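PDB 3X17: endoglucanase from Uncultured bacterium, which probably hydrolyses internal beta-1,4-glucosidic bonds of cellulose as a glycoside hydrolase family 9 endoglucanase that carries an N-terminal Ig-like domain. Local coordinates for residues 379-384 with 443-448; 493-496 with 502-505. All coordinates share one frame; numbering follows the deposited sequence.

Both contacts belong to the glycoside hydrolase family 9 part of the chain, which has an (alpha/alpha)6 barrel fold, yet they lie on opposite sides of the chain's centre. Their own centres are 29 Å apart and their nearest atoms about 15 Å, so they do not touch. Contact 1 joins two helices across 58 intervening residues, whereas contact 2 folds a short helix and the loop after it onto each other. Neither pair of segments supplies a metal ligand: the Leu382 side chain is about 12 Å from a calcium ion, and the Leu495 side chain about 9 Å from the zinc ion.

Contact 1: 379-384 with 443-448; sequences PAALGY and GMLLLF
In the (alpha/alpha)6 barrel, helix 381-390 packs against helix 435-452 through Ala381 and Leu382 on one side and Leu445 and Phe448 on the other. The two short segments run in broadly the same sense; the side-chain contacts are apolar and the touching residues are buried. Ala381 points at the partner helix, and its small CB meets the end of a longer chain, Leu445 CD2, at 4.0 Å. An alanine suits this place because the leucine and phenylalanine opposite supply most of the reach across the gap. Leu445 does so with one branch: its CG lies anti to the carbonyl carbon (chi1 -51°), which brings the CD2 end of the chain up to Ala381 CB.

Phe448 uses the rim of its ring. Its CZ touches Leu382 CD2 at 4.0 Å, and the methyl arrives at the ring edge, close to the ring plane, rather than over a face. Further round the rim, CE2 of Phe448 lies 4.2 Å from Ala381 O, an oblique approach, so the ring touches backbone as well as side chain. One face of the ring is occupied from within its own helix by Met444 O, 3.5 Å above the plane and displaced toward the rim.

Phe448 also stacks with Phe385 of helix 381-390, which extends the contact further along that helix. Leu382 rests in addition on Trp342 of helix 337-351, while Leu445 reaches Tyr371 and Pro373 in a loop. Leu446 packs on helix 396-418 and Leu447 on helix 543-558, so helix 435-452 also meets these two helices.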
loop_
_atom_site.group_PDB
_atom_site.type_symbol
_atom_site.label_atom_id
_atom_site.label_comp_id
_atom_site.label_asym_id
_atom_site.label_seq_id
_atom_site.Cartn_x
_atom_site.Cartn_y
_atom_site.Cartn_z
ATOM N N PRO A 379 0.654 13.042 2.028
ATOM C CA PRO A 379 1.845 12.252 1.731
ATOM C C PRO A 379 3.098 12.813 2.447
ATOM O O PRO A 379 4.225 12.385 2.169
ATOM C CB PRO A 379 1.985 12.441 0.221
ATOM C CG PRO A 379 1.560 13.812 0.006
ATOM C CD PRO A 379 0.382 14.031 0.969
ATOM N N ALA A 380 2.914 13.816 3.298
ATOM C CA ALA A 380 4.048 14.610 3.739
ATOM C C ALA A 380 5.086 13.849 4.600
ATOM O O ALA A 380 6.197 14.330 4.753
ATOM C CB ALA A 380 3.577 15.900 4.455
ATOM N N ALA A 381 4.749 12.663 5.118
ATOM C CA ALA A 381 5.737 11.897 5.889
ATOM C C ALA A 381 6.964 11.577 5.049
ATOM O O ALA A 381 8.080 11.469 5.583
ATOM C CB ALA A 381 5.137 10.619 6.435
ATOM N N LEU A 382 6.762 11.364 3.750
ATOM C CA LEU A 382 7.887 11.134 2.842
ATOM C C LEU A 382 8.793 12.370 2.776
ATOM O O LEU A 382 10.009 12.280 2.595
ATOM C CB LEU A 382 7.383 10.792 1.441
ATOM C CG LEU A 382 6.562 9.503 1.240
ATOM C CD1 LEU A 382 5.989 9.403 -0.193
ATOM C CD2 LEU A 382 7.360 8.234 1.558
ATOM N N GLY A 383 8.197 13.536 2.944
ATOM C CA GLY A 383 8.988 14.751 2.922
ATOM C C GLY A 383 9.776 14.859 4.217
ATOM O O GLY A 383 10.968 15.164 4.202
ATOM N N TYR A 384 9.098 14.640 5.342
ATOM C CA TYR A 384 9.780 14.601 6.639
ATOM C C TYR A 384 11.007 13.707 6.550
ATOM O O TYR A 384 12.109 14.122 6.886
ATOM C CB TYR A 384 8.847 14.037 7.710
ATOM C CG TYR A 384 7.969 15.065 8.364
ATOM C CD1 TYR A 384 6.789 15.502 7.759
ATOM C CD2 TYR A 384 8.257 15.517 9.646
ATOM C CE1 TYR A 384 5.947 16.432 8.403
ATOM C CE2 TYR A 384 7.424 16.404 10.292
ATOM C CZ TYR A 384 6.291 16.880 9.669
ATOM O OH TYR A 384 5.483 17.755 10.364
ATOM N N GLY A 443 2.896 0.600 9.666
ATOM C CA GLY A 443 4.100 -0.203 9.628
ATOM C C GLY A 443 5.272 0.578 9.069
ATOM O O GLY A 443 6.386 0.546 9.611
ATOM N N MET A 444 5.006 1.290 7.982
ATOM C CA MET A 444 5.997 2.167 7.360
ATOM C C MET A 444 6.494 3.267 8.315
ATOM O O MET A 444 7.670 3.514 8.358
ATOM C CB MET A 444 5.451 2.784 6.058
ATOM C CG MET A 444 6.500 3.567 5.248
ATOM S SD MET A 444 5.725 4.587 3.964
ATOM C CE MET A 444 5.011 3.340 2.903
ATOM N N LEU A 445 5.624 3.898 9.096
ATOM C CA LEU A 445 6.116 4.894 10.059
ATOM C C LEU A 445 6.997 4.287 11.154
ATOM O O LEU A 445 8.005 4.895 11.544
ATOM C CB LEU A 445 5.000 5.743 10.683
ATOM C CG LEU A 445 4.002 6.422 9.737
ATOM C CD1 LEU A 445 2.910 7.087 10.553
ATOM C CD2 LEU A 445 4.675 7.401 8.779
ATOM N N LEU A 446 6.656 3.082 11.611
ATOM C CA LEU A 446 7.537 2.335 12.526
ATOM C C LEU A 446 8.907 2.096 11.900
ATOM O O LEU A 446 9.928 2.393 12.518
ATOM C CB LEU A 446 6.925 0.988 12.925
ATOM C CG LEU A 446 5.629 1.094 13.728
ATOM C CD1 LEU A 446 4.857 -0.226 13.671
ATOM C CD2 LEU A 446 5.929 1.478 15.177
ATOM N N LEU A 447 8.930 1.686 10.635
ATOM C CA LEU A 447 10.184 1.470 9.972
ATOM C C LEU A 447 10.960 2.756 9.733
ATOM O O LEU A 447 12.182 2.720 9.677
ATOM C CB LEU A 447 10.006 0.690 8.667
ATOM C CG LEU A 447 9.547 -0.765 8.816
ATOM C CD1 LEU A 447 9.259 -1.393 7.452
ATOM C CD2 LEU A 447 10.539 -1.604 9.622
ATOM N N PHE A 448 10.282 3.879 9.522
ATOM C CA PHE A 448 11.016 5.147 9.349
ATOM C C PHE A 448 11.797 5.464 10.645
ATOM O O PHE A 448 12.961 5.856 10.595
ATOM C CB PHE A 448 10.079 6.312 9.050
ATOM C CG PHE A 448 9.583 6.372 7.610
ATOM C CD1 PHE A 448 10.186 5.625 6.604
ATOM C CD2 PHE A 448 8.530 7.205 7.271
ATOM C CE1 PHE A 448 9.728 5.696 5.282
ATOM C CE2 PHE A 448 8.087 7.316 5.937
ATOM C CZ PHE A 448 8.687 6.554 4.951
#

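Contact 2: 493-496 with 502-505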
loop_
_atom_site.group_PDB
_atom_site.type_symbol
_atom_site.label_atom_id
_atom_site.label_comp_id
_atom_site.label_asym_id
_atom_site.label_seq_id
_atom_site.Cartn_x
_atom_site.Cartn_y
_atom_site.Cartn_z
ATOM N N HIS A 493 -13.162 -6.772 -8.586
ATOM C CA HIS A 493 -12.173 -6.549 -9.634
ATOM C C HIS A 493 -12.729 -7.024 -10.960
ATOM O O HIS A 493 -12.934 -8.222 -11.168
ATOM C CB HIS A 493 -10.876 -7.293 -9.349
ATOM C CG HIS A 493 -9.721 -6.841 -10.198
ATOM N ND1 HIS A 493 -8.737 -5.991 -9.735
ATOM C CD2 HIS A 493 -9.401 -7.121 -11.480
ATOM C CE1 HIS A 493 -7.862 -5.765 -10.698
ATOM N NE2 HIS A 493 -8.224 -6.469 -11.755
ATOM N N ARG A 494 -12.918 -6.070 -11.858
ATOM C CA ARG A 494 -13.659 -6.269 -13.086
ATOM C C ARG A 494 -12.998 -7.306 -13.984
ATOM O O ARG A 494 -13.681 -8.179 -14.500
ATOM C CB ARG A 494 -13.851 -4.936 -13.819
ATOM C CG ARG A 494 -15.119 -4.214 -13.370
ATOM C CD ARG A 494 -15.072 -2.749 -13.718
ATOM N NE ARG A 494 -16.242 -2.036 -13.230
ATOM C CZ ARG A 494 -16.309 -1.440 -12.043
ATOM N NH1 ARG A 494 -15.258 -1.465 -11.209
ATOM N NH2 ARG A 494 -17.435 -0.848 -11.678
ATOM N N LEU A 495 -11.673 -7.252 -14.119
ATOM C CA LEU A 495 -10.958 -8.212 -14.946
ATOM C C LEU A 495 -11.001 -9.617 -14.356
ATOM O O LEU A 495 -11.199 -10.598 -15.086
ATOM C CB LEU A 495 -9.505 -7.784 -15.175
ATOM C CG LEU A 495 -8.652 -8.786 -15.974
ATOM C CD1 LEU A 495 -9.171 -8.989 -17.397
ATOM C CD2 LEU A 495 -7.198 -8.354 -16.001
ATOM N N VAL A 496 -10.791 -9.718 -13.045
ATOM C CA VAL A 496 -10.848 -11.009 -12.381
ATOM C C VAL A 496 -12.221 -11.634 -12.568
ATOM O O VAL A 496 -12.334 -12.808 -12.965
ATOM C CB VAL A 496 -10.494 -10.910 -10.872
ATOM C CG1 VAL A 496 -10.938 -12.166 -10.139
ATOM C CG2 VAL A 496 -8.965 -10.641 -10.692
ATOM N N MET A 502 -7.662 -15.260 -11.682
ATOM C CA MET A 502 -7.149 -14.450 -10.560
ATOM C C MET A 502 -5.944 -13.615 -10.975
ATOM O O MET A 502 -4.985 -14.124 -11.600
ATOM C CB MET A 502 -6.752 -15.322 -9.365
ATOM C CG MET A 502 -6.450 -14.510 -8.087
ATOM S SD MET A 502 -7.669 -13.246 -7.611
ATOM C CE MET A 502 -9.093 -14.253 -7.192
ATOM N N VAL A 503 -5.984 -12.335 -10.619
ATOM C CA VAL A 503 -4.775 -11.533 -10.570
ATOM C C VAL A 503 -4.143 -11.619 -9.174
ATOM O O VAL A 503 -4.699 -11.111 -8.189
ATOM C CB VAL A 503 -5.042 -10.071 -10.923
ATOM C CG1 VAL A 503 -3.749 -9.252 -10.749
ATOM C CG2 VAL A 503 -5.589 -9.950 -12.374
ATOM N N PRO A 504 -2.969 -12.267 -9.086
ATOM C CA PRO A 504 -2.349 -12.485 -7.785
ATOM C C PRO A 504 -1.591 -11.243 -7.283
ATOM O O PRO A 504 -1.149 -10.413 -8.091
ATOM C CB PRO A 504 -1.395 -13.666 -8.050
ATOM C CG PRO A 504 -1.017 -13.530 -9.508
ATOM C CD PRO A 504 -2.163 -12.803 -10.199
ATOM N N GLY A 505 -1.476 -11.113 -5.963
ATOM C CA GLY A 505 -0.577 -10.151 -5.348
ATOM C C GLY A 505 -1.270 -8.840 -4.999
ATOM O O GLY A 505 -0.613 -7.875 -4.556
#
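Val503, which packs on Val496, has its carbonyl O held by the hydroxyl of Thr481, a hydrogen bond that ties this loop to Thr481 while the Val503 side chain turns to the helix. The arrangement is a short helix, 494-499, with the chain that leaves it folded back against its first turn, within the glycoside hydrolase family 9 part. Val496 takes the largest share of the contact, and its two methyls serve different partners. CG1 lies anti to the backbone N (chi1 164°), which puts CG2 anti to the carbonyl carbon. Val496 CG2 is 3.4 Å from Val503 N and 3.8 Å from Val503 CG2, touching both backbone and side chain. CG1 takes Met502. A branched valine suits this place, since each methyl needs to reach only a short way.

Met502 starts out pointing away from the helix, but bends at chi2 (48°) and chi3 (66°) bring its terminal methyl back, a return that its flexible chain readily allows; CE ends 4.1 Å from Val496 CG1. Leu495 adds CD2, at 4.3 Å from Val503 CG2, and its carbonyl O is hydrogen-bonded to Ser499 OG further along the helix. Val503 also touches Leu129 of helix 115-130, so the loop packs on that helix too. His493, at the N-cap position, also touches that helix through Gln130, and its ring comes obliquely to Val503, with NE2 4.4 Å from Val503 CG2.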